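Local coordinates for molybdate-binding protein MolA (Haemophilus influenzae, PDB 3PSH) that binds molybdate and tungstate, but not sulfate or phosphate, in the periplasm and serves the low-affinity molybdate importer MolBCA, at residues L129-E132 and D133-Y136; G210-V214 and A215-I219; S226-N229 and V230-N234; W257-Q261 and A262-K266; D304-L307 and D308-V311. All blocks are in the same frame, centred on the assembly; numbering follows the deposited sequence.

All five contacts are local. Interactions 1, 3 and 5 are helix starts with an N-cap side chain, aspartate in 1 and 5 and serine in 3; interaction 4 starts helix 261-264 at an isoleucine N-cap whose side chain offers no acceptor, and interaction 2 is a type I turn leaving strand 211-213. Interactions 2, 3 and 4 touch in succession on the same side of the chain's centre: Trp233 of interaction 3 packs on Val214, Ala215, Thr218 and Ile219, and Asn234 OD1 probably bonds Gln261 N. Interaction 3 is a surface contact; the others are partly buried. Interactions 1 and 2 come nearest the molybdate, while 4 and 5 lie away from it.

Interaction 1 of 5, residues L129-E132 and D133-Y136; sequences LTDE and DKAY
Asp131 and Lys134 face each other across the first turn of helix 132-151, the carboxylate lying over the beginning of the lysine chain. With CG anti to the backbone N (chi1 -170°), the aspartate swings back over the helix start, and its OD1 accepts from Lys134 N at 3.1 Å. This N-cap bond reaches OD1 from well above the carboxylate plane, 65° out of it. The other oxygen, OD2, rests against Lys134 CB at 3.3 Å and CD at 3.7 Å. The ammonium end bends off and pairs with Asp138, so the Asp131–Lys134 pairing is a cap and not a salt bridge. The backbone O of Asp131 takes Ala135 N at 2.9 Å, and Glu132 O takes Tyr136 N at 2.8 Å. One aspartate thus receives two N-H groups of the first turn, and its negative charge probably interacts favourably with the positive end of the helix dipole.

On another side of the turn Leu129 and Tyr136 cross at about a right angle. Leu129 CD1 meets Tyr136 CE2 at 3.8 Å, approaching the ring obliquely, and the same methyl stands 4.4 Å from Ala135 CB, giving the loop an apolar footing on the helix.

Around this turn, Asp133 OD1 bonds His208 NE2 and Tyr136 OH bonds Gly199 O, the tyrosine lying about 6 Å, side chain to side chain, from the molybdate-binding residue Tyr280. Leu204 of helix 201-208 packs on Glu132, Asp133 and Tyr136, joining the start of helix 132-151 to that shorter helix.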
loop_
_atom_site.group_PDB
_atom_site.type_symbol
_atom_site.label_atom_id
_atom_site.label_comp_id
_atom_site.label_asym_id
_atom_site.label_seq_id
_atom_site.Cartn_x
_atom_site.Cartn_y
_atom_site.Cartn_z
ATOM N N LEU A 129 -8.376 15.307 1.367
ATOM C CA LEU A 129 -7.222 15.808 0.671
ATOM C C LEU A 129 -7.661 16.583 -0.557
ATOM O O LEU A 129 -8.462 16.101 -1.362
ATOM C CB LEU A 129 -6.310 14.679 0.220
ATOM C CG LEU A 129 -5.811 13.786 1.331
ATOM C CD1 LEU A 129 -5.225 12.540 0.626
ATOM C CD2 LEU A 129 -4.766 14.463 2.231
ATOM N N THR A 130 -7.153 17.796 -0.677
ATOM C CA THR A 130 -7.559 18.623 -1.781
ATOM C C THR A 130 -6.801 18.267 -3.084
ATOM O O THR A 130 -7.267 18.635 -4.183
ATOM C CB THR A 130 -7.397 20.149 -1.500
ATOM O OG1 THR A 130 -6.032 20.422 -1.279
ATOM C CG2 THR A 130 -8.263 20.610 -0.313
ATOM N N ASP A 131 -5.657 17.491 -2.982
ATOM C CA ASP A 131 -4.929 17.062 -4.129
ATOM C C ASP A 131 -4.281 15.737 -3.786
ATOM O O ASP A 131 -3.011 15.672 -3.609
ATOM C CB ASP A 131 -3.810 18.033 -4.424
ATOM C CG ASP A 131 -3.084 17.796 -5.838
ATOM O OD1 ASP A 131 -3.257 16.684 -6.438
ATOM O OD2 ASP A 131 -2.434 18.669 -6.402
ATOM N N GLU A 132 -5.122 14.702 -3.745
ATOM C CA GLU A 132 -4.658 13.352 -3.318
ATOM C C GLU A 132 -3.579 12.752 -4.239
ATOM O O GLU A 132 -2.605 12.123 -3.778
ATOM C CB GLU A 132 -5.883 12.470 -3.083
ATOM C CG GLU A 132 -6.640 12.121 -4.446
ATOM C CD GLU A 132 -7.640 10.980 -4.339
ATOM O OE1 GLU A 132 -8.002 10.564 -3.228
ATOM O OE2 GLU A 132 -7.994 10.491 -5.489
ATOM N N ASP A 133 -3.666 13.081 -5.543
ATOM C CA ASP A 133 -2.632 12.629 -6.420
ATOM C C ASP A 133 -1.203 13.161 -6.040
ATOM O O ASP A 133 -0.230 12.372 -5.919
ATOM C CB ASP A 133 -3.047 12.907 -7.912
ATOM C CG ASP A 133 -2.141 12.173 -8.941
ATOM O OD1 ASP A 133 -1.799 10.925 -8.770
ATOM O OD2 ASP A 133 -1.774 12.764 -9.959
ATOM N N LYS A 134 -1.150 14.463 -5.768
ATOM C CA LYS A 134 0.095 15.094 -5.399
ATOM C C LYS A 134 0.552 14.562 -3.968
ATOM O O LYS A 134 1.712 14.253 -3.756
ATOM C CB LYS A 134 -0.068 16.657 -5.358
ATOM C CG LYS A 134 1.306 17.329 -4.987
ATOM C CD LYS A 134 1.066 18.906 -5.176
ATOM C CE LYS A 134 2.127 19.788 -4.584
ATOM N NZ LYS A 134 3.397 19.319 -5.111
ATOM N N ALA A 135 -0.378 14.480 -3.082
ATOM C CA ALA A 135 -0.099 14.141 -1.711
ATOM C C ALA A 135 0.475 12.746 -1.696
ATOM O O ALA A 135 1.431 12.491 -0.948
ATOM C CB ALA A 135 -1.403 14.212 -0.877
ATOM N N TYR A 136 -0.168 11.810 -2.396
ATOM C CA TYR A 136 0.396 10.434 -2.438
ATOM C C TYR A 136 1.671 10.260 -3.267
ATOM O O TYR A 136 2.616 9.454 -2.957
ATOM C CB TYR A 136 -0.679 9.347 -2.810
ATOM C CG TYR A 136 -1.712 9.169 -1.657
ATOM C CD1 TYR A 136 -1.245 8.662 -0.402
ATOM C CD2 TYR A 136 -3.109 9.421 -1.809
ATOM C CE1 TYR A 136 -2.181 8.452 0.656
ATOM C CE2 TYR A 136 -4.016 9.191 -0.744
ATOM C CZ TYR A 136 -3.512 8.690 0.464
ATOM O OH TYR A 136 -4.347 8.520 1.518
#

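Interaction 2 of 5, residues G210-V214 and A215-I219; sequences GAYNV and AAATI
A type I beta turn from Asn213 to Ala216 carries the chain out of strand 211-213, closed by Ala216 N to Asn213 O at 3.0 Å and nearly straight at the hydrogen (168°). Asn213 adds a second bond from its side chain: CG stands anti to the backbone N (chi1 176°), which carries OD1 forward to Ala215 N at 3.1 Å. Ala215 N lies above the plane of the side-chain amide, 52° out of it. Such a side-chain acceptor bonded to the N-H two residues on makes an Asx turn within the beta turn. The other end of the amide, ND2, donates to the backbone O of the molybdate-binding residue Tyr196, and so fixes the rotation of the group.

Tyr212 extends its hydroxyl along the turn, where OH lies 3.5 Å from Ala217 CB. Further on, Ala215 O accepts from both Thr218 N and Ile219 N, while a water donates to Val214 O at 2.7 Å and is also hydrogen-bonded to Thr218 OG1 at 3.0 Å.

Strand 211-213 borders the parallel sheet beside strand 184-188; Met206 of helix 201-208 packs on Ala211 and Asn213, and Trp233 of helix 227-233 covers Val214 and Ala215.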
loop_
_atom_site.group_PDB
_atom_site.type_symbol
_atom_site.label_atom_id
_atom_site.label_comp_id
_atom_site.label_asym_id
_atom_site.label_seq_id
_atom_site.Cartn_x
_atom_site.Cartn_y
_atom_site.Cartn_z
ATOM N N GLY A 210 -7.050 4.478 -16.357
ATOM C CA GLY A 210 -8.262 4.692 -17.238
ATOM C C GLY A 210 -9.570 4.193 -16.668
ATOM O O GLY A 210 -10.531 3.868 -17.443
ATOM N N ALA A 211 -9.680 4.209 -15.285
ATOM C CA ALA A 211 -10.804 3.727 -14.565
ATOM C C ALA A 211 -11.182 4.683 -13.495
ATOM O O ALA A 211 -10.574 5.743 -13.387
ATOM C CB ALA A 211 -10.487 2.321 -13.917
ATOM N N TYR A 212 -12.219 4.359 -12.794
ATOM C CA TYR A 212 -12.773 5.236 -11.765
ATOM C C TYR A 212 -13.343 4.410 -10.652
ATOM O O TYR A 212 -14.027 3.441 -10.920
ATOM C CB TYR A 212 -13.904 6.074 -12.361
ATOM C CG TYR A 212 -14.583 6.829 -11.276
ATOM C CD1 TYR A 212 -13.785 7.726 -10.444
ATOM C CD2 TYR A 212 -15.956 6.599 -10.970
ATOM C CE1 TYR A 212 -14.353 8.441 -9.347
ATOM C CE2 TYR A 212 -16.539 7.262 -9.797
ATOM C CZ TYR A 212 -15.697 8.176 -9.016
ATOM O OH TYR A 212 -16.315 8.795 -7.946
ATOM N N ASN A 213 -13.086 4.791 -9.396
ATOM C CA ASN A 213 -13.536 4.069 -8.217
ATOM C C ASN A 213 -14.988 4.471 -7.935
ATOM O O ASN A 213 -15.201 5.588 -7.398
ATOM C CB ASN A 213 -12.600 4.399 -6.990
ATOM C CG ASN A 213 -13.077 3.746 -5.730
ATOM O OD1 ASN A 213 -14.077 3.042 -5.718
ATOM N ND2 ASN A 213 -12.291 3.882 -4.635
ATOM N N VAL A 214 -15.986 3.585 -8.211
ATOM C CA VAL A 214 -17.405 4.001 -8.044
ATOM C C VAL A 214 -17.771 4.491 -6.622
ATOM O O VAL A 214 -18.667 5.332 -6.491
ATOM C CB VAL A 214 -18.363 2.872 -8.479
ATOM C CG1 VAL A 214 -17.971 2.453 -9.865
ATOM C CG2 VAL A 214 -18.228 1.652 -7.575
ATOM N N ALA A 215 -17.052 3.999 -5.605
ATOM C CA ALA A 215 -17.367 4.300 -4.169
ATOM C C ALA A 215 -16.842 5.693 -3.759
ATOM O O ALA A 215 -17.320 6.238 -2.741
ATOM C CB ALA A 215 -16.721 3.309 -3.294
ATOM N N ALA A 216 -15.892 6.265 -4.509
ATOM C CA ALA A 216 -15.114 7.416 -3.998
ATOM C C ALA A 216 -15.842 8.760 -3.910
ATOM O O ALA A 216 -15.371 9.709 -3.222
ATOM C CB ALA A 216 -13.882 7.575 -4.819
ATOM N N ALA A 217 -16.930 8.910 -4.658
ATOM C CA ALA A 217 -17.796 10.091 -4.533
ATOM C C ALA A 217 -18.645 10.214 -3.255
ATOM O O ALA A 217 -19.113 11.352 -2.935
ATOM C CB ALA A 217 -18.704 10.157 -5.728
ATOM N N THR A 218 -18.936 9.086 -2.585
ATOM C CA THR A 218 -19.951 9.010 -1.496
ATOM C C THR A 218 -19.376 8.373 -0.185
ATOM O O THR A 218 -19.891 8.612 0.898
ATOM C CB THR A 218 -21.354 8.354 -1.914
ATOM O OG1 THR A 218 -21.212 6.951 -2.144
ATOM C CG2 THR A 218 -22.013 8.983 -3.184
ATOM N N ILE A 219 -18.279 7.627 -0.326
ATOM C CA ILE A 219 -17.583 7.008 0.803
ATOM C C ILE A 219 -16.284 7.692 1.063
ATOM O O ILE A 219 -15.528 8.043 0.188
ATOM C CB ILE A 219 -17.373 5.441 0.606
ATOM C CG1 ILE A 219 -18.669 4.719 0.181
ATOM C CG2 ILE A 219 -16.900 4.776 1.938
ATOM C CD1 ILE A 219 -19.875 4.923 1.170
HETATM O O HOH W 1 -19.748 7.186 -4.790
#

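Interaction 3 of 5, residues S226-N229 and V230-N234; sequences SLEN and VLEWN
Residues 227-233 form a short helix whose i to i+4 bonds run from Leu231 N to Leu227 O (3.0 Å), Glu232 N to Glu228 O and Trp233 N to Asn229 O, with a weak bond from Val230 N to Ser226 O before them. Ser226 is the N-cap: its OG accepts from Asn229 N at 3.2 Å.

One turn apart, Asn229 and Trp233 meet over a ring face. Asn229 CB stands 4.0 Å from the centroid of the Trp233 six-membered ring, 18° off its normal, a CH-pi contact. Asn229 O sits over a face of the indole too, offset toward the rim. The indole is brought there by CG lying beside the backbone N (chi1 -72°), which folds the ring back along the helix.

Leu227 and Leu231 pack aslant, CD1 of the first 4.0 Å from CG of the second. Glu228 bends at chi2 so that its OE2 comes 2.7 Å from Glu232 OE2, the two carboxylate planes turned 67° apart. Oxygens this close suggest that one acid probably holds a proton and donates it.

Trp233 and Val230 lie on Tyr187 of strand 184-188, Trp233 O accepts from Arg185, and Leu227 packs on Trp257 ahead of helix 261-264.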
loop_
_atom_site.group_PDB
_atom_site.type_symbol
_atom_site.label_atom_id
_atom_site.label_comp_id
_atom_site.label_asym_id
_atom_site.label_seq_id
_atom_site.Cartn_x
_atom_site.Cartn_y
_atom_site.Cartn_z
ATOM N N SER A 226 -23.122 -1.218 2.421
ATOM C CA SER A 226 -24.138 -2.292 2.229
ATOM C C SER A 226 -24.140 -2.821 0.803
ATOM O O SER A 226 -23.649 -2.138 -0.141
ATOM C CB SER A 226 -25.568 -1.767 2.515
ATOM O OG SER A 226 -25.898 -0.735 1.561
ATOM N N LEU A 227 -24.718 -4.014 0.666
ATOM C CA LEU A 227 -24.983 -4.654 -0.611
ATOM C C LEU A 227 -25.811 -3.720 -1.477
ATOM O O LEU A 227 -25.498 -3.557 -2.671
ATOM C CB LEU A 227 -25.596 -6.079 -0.439
ATOM C CG LEU A 227 -25.949 -6.923 -1.710
ATOM C CD1 LEU A 227 -24.809 -6.857 -2.860
ATOM C CD2 LEU A 227 -26.352 -8.368 -1.405
ATOM N N GLU A 228 -26.794 -3.033 -0.877
ATOM C CA GLU A 228 -27.599 -2.065 -1.645
ATOM C C GLU A 228 -26.729 -0.947 -2.359
ATOM O O GLU A 228 -26.947 -0.578 -3.545
ATOM C CB GLU A 228 -28.776 -1.506 -0.794
ATOM C CG GLU A 228 -29.739 -0.618 -1.570
ATOM C CD GLU A 228 -30.498 -1.324 -2.673
ATOM O OE1 GLU A 228 -30.591 -2.586 -2.712
ATOM O OE2 GLU A 228 -30.957 -0.586 -3.564
ATOM N N ASN A 229 -25.734 -0.395 -1.639
ATOM C CA ASN A 229 -24.765 0.564 -2.216
ATOM C C ASN A 229 -24.094 0.004 -3.476
ATOM O O ASN A 229 -24.045 0.686 -4.482
ATOM C CB ASN A 229 -23.664 0.938 -1.186
ATOM C CG ASN A 229 -24.209 1.636 0.066
ATOM O OD1 ASN A 229 -25.117 2.485 0.006
ATOM N ND2 ASN A 229 -23.665 1.238 1.233
ATOM N N VAL A 230 -23.593 -1.226 -3.405
ATOM C CA VAL A 230 -22.862 -1.820 -4.527
ATOM C C VAL A 230 -23.807 -2.126 -5.735
ATOM O O VAL A 230 -23.440 -1.928 -6.920
ATOM C CB VAL A 230 -22.206 -3.153 -4.125
ATOM C CG1 VAL A 230 -21.267 -3.652 -5.283
ATOM C CG2 VAL A 230 -21.482 -3.037 -2.770
ATOM N N LEU A 231 -25.040 -2.530 -5.417
ATOM C CA LEU A 231 -26.030 -2.768 -6.513
ATOM C C LEU A 231 -26.385 -1.458 -7.208
ATOM O O LEU A 231 -26.485 -1.417 -8.441
ATOM C CB LEU A 231 -27.282 -3.346 -5.907
ATOM C CG LEU A 231 -27.243 -4.747 -5.275
ATOM C CD1 LEU A 231 -28.617 -5.114 -4.588
ATOM C CD2 LEU A 231 -26.842 -5.809 -6.295
ATOM N N GLU A 232 -26.548 -0.405 -6.415
ATOM C CA GLU A 232 -26.761 0.988 -6.922
ATOM C C GLU A 232 -25.593 1.494 -7.808
ATOM O O GLU A 232 -25.783 2.070 -8.884
ATOM C CB GLU A 232 -27.137 1.963 -5.786
ATOM C CG GLU A 232 -28.617 1.720 -5.343
ATOM C CD GLU A 232 -29.062 2.449 -4.044
ATOM O OE1 GLU A 232 -28.599 3.571 -3.762
ATOM O OE2 GLU A 232 -29.931 1.907 -3.295
ATOM N N TRP A 233 -24.359 1.226 -7.369
ATOM C CA TRP A 233 -23.173 1.639 -8.087
ATOM C C TRP A 233 -23.026 0.811 -9.351
ATOM O O TRP A 233 -22.619 1.330 -10.373
ATOM C CB TRP A 233 -21.850 1.503 -7.223
ATOM C CG TRP A 233 -21.775 2.530 -6.135
ATOM C CD1 TRP A 233 -22.230 3.835 -6.176
ATOM C CD2 TRP A 233 -21.177 2.341 -4.846
ATOM N NE1 TRP A 233 -21.953 4.456 -4.979
ATOM C CE2 TRP A 233 -21.364 3.555 -4.133
ATOM C CE3 TRP A 233 -20.583 1.241 -4.194
ATOM C CZ2 TRP A 233 -20.934 3.711 -2.776
ATOM C CZ3 TRP A 233 -20.135 1.419 -2.828
ATOM C CH2 TRP A 233 -20.355 2.633 -2.161
ATOM N N ASN A 234 -23.415 -0.454 -9.249
ATOM C CA ASN A 234 -23.404 -1.312 -10.422
ATOM C C ASN A 234 -22.060 -1.266 -11.244
ATOM O O ASN A 234 -21.987 -0.891 -12.431
ATOM C CB ASN A 234 -24.659 -1.061 -11.347
ATOM C CG ASN A 234 -24.783 -2.193 -12.328
ATOM O OD1 ASN A 234 -24.465 -3.337 -11.958
ATOM N ND2 ASN A 234 -25.212 -1.903 -13.571
#

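Interaction 4 of 5, residues W257-Q261 and A262-K266; sequences WANIQ and ALKDK
Ile260 O receives two N-H groups at the start of helix 261-264: Lys264 N at 3.0 Å, almost straight (173°), and Leu263 N at 2.8 Å, a weak bond because it is sharply bent (115°). Ile260 is the N-cap residue, and its aliphatic side chain has no acceptor to offer, so within this turn it is the backbone carbonyl that meets the helix N-H groups. The next carbonyl, Gln261 O, takes Asp265 N at 3.0 Å.

Leu263 is the main apolar contact. Its CG and CD2 lie against the preceding type I turn, Trp257 to Ile260, with CG resting against Trp257 O at 3.2 Å. The CD2 methyl lies at the edge of the Trp257 ring, near its plane, and reaches Trp257 CB at 4.1 Å and Ile260 CB at 4.2 Å. Lys264 runs alongside the same turn: with CG beside the backbone N (chi1 -72°), its chain passes Ala258 O and Asn259 O, and NZ makes a weak bond to Asn259 O at 3.3 Å.

At the far end Lys266, with positive phi, closes a Schellman motif, Lys266 N to Leu263 O being one of its two bonds. At the first residue of the helix, Gln261 N donates to Asn234 OD1. Leu263 and Trp257 pack on Ile238 of strand 237-240, and Ile260 on Val230 and Leu231 of helix 227-233.

The chemistry therefore divides by kind: backbone carbonyls satisfy the N-H groups of the turn, Lys264 adds one weak bond from its ammonium, and Leu263 supplies the apolar contact.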
loop_
_atom_site.group_PDB
_atom_site.type_symbol
_atom_site.label_atom_id
_atom_site.label_comp_id
_atom_site.label_asym_id
_atom_site.label_seq_id
_atom_site.Cartn_x
_atom_site.Cartn_y
_atom_site.Cartn_z
ATOM N N TRP A 257 -25.227 -10.771 -5.379
ATOM C CA TRP A 257 -24.288 -10.044 -6.252
ATOM C C TRP A 257 -24.518 -10.334 -7.738
ATOM O O TRP A 257 -23.909 -9.640 -8.624
ATOM C CB TRP A 257 -22.831 -10.378 -5.906
ATOM C CG TRP A 257 -22.405 -9.808 -4.576
ATOM C CD1 TRP A 257 -22.867 -10.154 -3.325
ATOM C CD2 TRP A 257 -21.327 -8.887 -4.370
ATOM N NE1 TRP A 257 -22.149 -9.437 -2.333
ATOM C CE2 TRP A 257 -21.256 -8.614 -2.971
ATOM C CE3 TRP A 257 -20.516 -8.131 -5.236
ATOM C CZ2 TRP A 257 -20.300 -7.693 -2.436
ATOM C CZ3 TRP A 257 -19.594 -7.188 -4.681
ATOM C CH2 TRP A 257 -19.502 -7.007 -3.296
ATOM N N ALA A 258 -25.338 -11.359 -8.030
ATOM C CA ALA A 258 -25.461 -11.895 -9.414
ATOM C C ALA A 258 -25.867 -10.941 -10.566
ATOM O O ALA A 258 -25.491 -11.175 -11.752
ATOM C CB ALA A 258 -26.366 -13.156 -9.428
ATOM N N ASN A 259 -26.629 -9.901 -10.224
ATOM C CA ASN A 259 -27.148 -8.946 -11.195
ATOM C C ASN A 259 -26.239 -7.729 -11.378
ATOM O O ASN A 259 -26.410 -6.959 -12.304
ATOM C CB ASN A 259 -28.537 -8.426 -10.833
ATOM C CG ASN A 259 -29.618 -9.457 -11.067
ATOM O OD1 ASN A 259 -30.649 -9.364 -10.439
ATOM N ND2 ASN A 259 -29.400 -10.433 -11.968
ATOM N N ILE A 260 -25.276 -7.537 -10.488
ATOM C CA ILE A 260 -24.248 -6.575 -10.836
ATOM C C ILE A 260 -23.560 -6.817 -12.203
ATOM O O ILE A 260 -23.143 -7.912 -12.597
ATOM C CB ILE A 260 -23.199 -6.519 -9.686
ATOM C CG1 ILE A 260 -23.866 -6.048 -8.403
ATOM C CG2 ILE A 260 -22.071 -5.670 -10.106
ATOM C CD1 ILE A 260 -22.884 -6.405 -7.267
ATOM N N GLN A 261 -23.403 -5.709 -12.920
ATOM C CA GLN A 261 -22.791 -5.715 -14.244
ATOM C C GLN A 261 -21.478 -6.502 -14.267
ATOM O O GLN A 261 -21.317 -7.404 -15.065
ATOM C CB GLN A 261 -22.641 -4.295 -14.797
ATOM C CG GLN A 261 -22.112 -4.133 -16.277
ATOM C CD GLN A 261 -21.621 -2.652 -16.570
ATOM O OE1 GLN A 261 -21.779 -1.682 -15.708
ATOM N NE2 GLN A 261 -20.958 -2.477 -17.766
ATOM N N ALA A 262 -20.527 -6.255 -13.354
ATOM C CA ALA A 262 -19.325 -7.101 -13.383
ATOM C C ALA A 262 -19.579 -8.630 -13.233
ATOM O O ALA A 262 -18.803 -9.421 -13.742
ATOM C CB ALA A 262 -18.279 -6.616 -12.251
ATOM N N LEU A 263 -20.528 -9.018 -12.399
ATOM C CA LEU A 263 -20.840 -10.464 -12.256
ATOM C C LEU A 263 -21.284 -11.061 -13.634
ATOM O O LEU A 263 -20.724 -12.120 -14.099
ATOM C CB LEU A 263 -21.852 -10.691 -11.146
ATOM C CG LEU A 263 -21.218 -10.934 -9.741
ATOM C CD1 LEU A 263 -20.200 -12.104 -9.733
ATOM C CD2 LEU A 263 -20.525 -9.676 -9.208
ATOM N N LYS A 264 -22.327 -10.379 -14.154
ATOM C CA LYS A 264 -22.983 -10.771 -15.436
ATOM C C LYS A 264 -21.902 -10.937 -16.513
ATOM O O LYS A 264 -22.040 -11.843 -17.392
ATOM C CB LYS A 264 -24.019 -9.737 -15.929
ATOM C CG LYS A 264 -25.302 -9.711 -15.080
ATOM C CD LYS A 264 -25.896 -8.303 -15.292
ATOM C CE LYS A 264 -27.393 -8.290 -15.338
ATOM N NZ LYS A 264 -27.937 -6.895 -15.250
ATOM N N ASP A 265 -20.873 -10.051 -16.487
ATOM C CA ASP A 265 -19.866 -9.932 -17.539
ATOM C C ASP A 265 -18.572 -10.763 -17.264
ATOM O O ASP A 265 -17.654 -10.787 -18.114
ATOM C CB ASP A 265 -19.474 -8.421 -17.919
ATOM C CG ASP A 265 -20.594 -7.684 -18.584
ATOM O OD1 ASP A 265 -21.376 -8.435 -19.255
ATOM O OD2 ASP A 265 -20.697 -6.424 -18.558
ATOM N N LYS A 266 -18.577 -11.399 -16.082
ATOM C CA LYS A 266 -17.505 -12.273 -15.583
ATOM C C LYS A 266 -16.259 -11.457 -15.475
ATOM O O LYS A 266 -15.175 -11.791 -16.007
ATOM C CB LYS A 266 -17.254 -13.435 -16.533
ATOM C CG LYS A 266 -18.527 -14.169 -16.691
ATOM C CD LYS A 266 -18.400 -15.563 -17.159
ATOM C CE LYS A 266 -19.701 -16.165 -16.687
ATOM N NZ LYS A 266 -19.653 -17.602 -16.796
#

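Interaction 5 of 5, residues D304-L307 and D308-V311; sequences DVDL and DKMV
Asp306 and Lys309 meet at about a right angle over the first turn of helix 307-319. Asp306 OD1 accepts from Lys309 N at 3.1 Å, reached from above the carboxylate plane (68° out of it), while OD2 lies 3.4 Å from Lys309 CB. The carboxylate reaches the turn because CG is anti to the backbone N (chi1 -179°). Asp306 O completes the grip, taking Met310 N at 3.2 Å and, weakly, Lys309 N; Leu307 O takes Val311 N at 2.8 Å. The lysine chain bends at chi4, and NZ forms a long, weak ion pair with Asp313.

Apolar contacts flank this polar cap. The extended Met310 chain reaches back across Val305, where Met310 CE lies 3.7 Å from Val305 CG1, the two side chains crossing aslant. Leu307 CD1 meets Val311 CG2 at 3.8 Å and comes within 4.2 Å of Met310 CB.

Further out, Val291 of helix 283-297 packs on both Val305 and Leu307, Tyr274 covers Leu307 and Val311, and Leu170 of helix 168-175 lies on Val305. Val305 O accepts from Lys295, and Asp304 forms a salt bridge with Arg174, holding the loop on the neighbouring helices.

The whole is an aspartate N-cap at the N-terminus of an alpha-helix; Asp306 is also the centre of an inverse gamma turn, just before the last helix, 307-319.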
loop_
_atom_site.group_PDB
_atom_site.type_symbol
_atom_site.label_atom_id
_atom_site.label_comp_id
_atom_site.label_asym_id
_atom_site.label_seq_id
_atom_site.Cartn_x
_atom_site.Cartn_y
_atom_site.Cartn_z
ATOM N N ASP A 304 2.699 -3.903 -27.034
ATOM C CA ASP A 304 4.138 -3.759 -27.022
ATOM C C ASP A 304 4.720 -3.759 -25.622
ATOM O O ASP A 304 5.945 -3.721 -25.492
ATOM C CB ASP A 304 4.706 -2.431 -27.639
ATOM C CG ASP A 304 4.064 -1.169 -27.035
ATOM O OD1 ASP A 304 2.800 -1.235 -26.872
ATOM O OD2 ASP A 304 4.719 -0.124 -26.862
ATOM N N VAL A 305 3.867 -3.635 -24.608
ATOM C CA VAL A 305 4.407 -3.486 -23.211
ATOM C C VAL A 305 4.552 -4.866 -22.617
ATOM O O VAL A 305 3.561 -5.529 -22.317
ATOM C CB VAL A 305 3.453 -2.619 -22.368
ATOM C CG1 VAL A 305 3.917 -2.569 -20.932
ATOM C CG2 VAL A 305 3.461 -1.188 -22.980
ATOM N N ASP A 306 5.804 -5.303 -22.464
ATOM C CA ASP A 306 6.130 -6.658 -21.985
ATOM C C ASP A 306 6.045 -6.633 -20.434
ATOM O O ASP A 306 7.031 -6.323 -19.751
ATOM C CB ASP A 306 7.527 -7.091 -22.413
ATOM C CG ASP A 306 7.873 -8.516 -21.944
ATOM O OD1 ASP A 306 7.147 -9.164 -21.093
ATOM O OD2 ASP A 306 8.865 -9.044 -22.509
ATOM N N LEU A 307 4.854 -6.720 -19.899
ATOM C CA LEU A 307 4.731 -6.586 -18.404
ATOM C C LEU A 307 5.479 -7.718 -17.668
ATOM O O LEU A 307 6.013 -7.528 -16.557
ATOM C CB LEU A 307 3.228 -6.557 -18.018
ATOM C CG LEU A 307 3.002 -6.404 -16.499
ATOM C CD1 LEU A 307 3.679 -5.175 -15.998
ATOM C CD2 LEU A 307 1.600 -6.288 -16.168
ATOM N N ASP A 308 5.509 -8.917 -18.237
ATOM C CA ASP A 308 6.193 -10.042 -17.547
ATOM C C ASP A 308 7.630 -9.654 -17.266
ATOM O O ASP A 308 8.211 -9.989 -16.176
ATOM C CB ASP A 308 6.180 -11.319 -18.426
ATOM C CG ASP A 308 4.833 -11.977 -18.452
ATOM O OD1 ASP A 308 3.983 -11.708 -17.565
ATOM O OD2 ASP A 308 4.577 -12.714 -19.433
ATOM N N LYS A 309 8.286 -9.009 -18.243
ATOM C CA LYS A 309 9.734 -8.632 -18.116
ATOM C C LYS A 309 9.855 -7.480 -17.134
ATOM O O LYS A 309 10.843 -7.368 -16.358
ATOM C CB LYS A 309 10.332 -8.260 -19.500
ATOM C CG LYS A 309 11.732 -7.673 -19.571
ATOM C CD LYS A 309 12.274 -7.705 -21.053
ATOM C CE LYS A 309 13.731 -7.152 -21.155
ATOM N NZ LYS A 309 13.921 -5.889 -20.355
ATOM N N MET A 310 8.873 -6.571 -17.203
ATOM C CA MET A 310 8.929 -5.411 -16.345
ATOM C C MET A 310 8.892 -5.989 -14.922
ATOM O O MET A 310 9.649 -5.534 -14.020
ATOM C CB MET A 310 7.759 -4.464 -16.594
ATOM C CG MET A 310 8.040 -3.499 -17.708
ATOM S SD MET A 310 6.473 -2.498 -17.805
ATOM C CE MET A 310 6.978 -1.391 -19.173
ATOM N N VAL A 311 7.999 -6.952 -14.694
ATOM C CA VAL A 311 7.808 -7.504 -13.322
ATOM C C VAL A 311 9.019 -8.292 -12.841
ATOM O O VAL A 311 9.497 -8.136 -11.666
ATOM C CB VAL A 311 6.543 -8.403 -13.282
ATOM C CG1 VAL A 311 6.484 -9.184 -11.911
ATOM C CG2 VAL A 311 5.246 -7.637 -13.517
#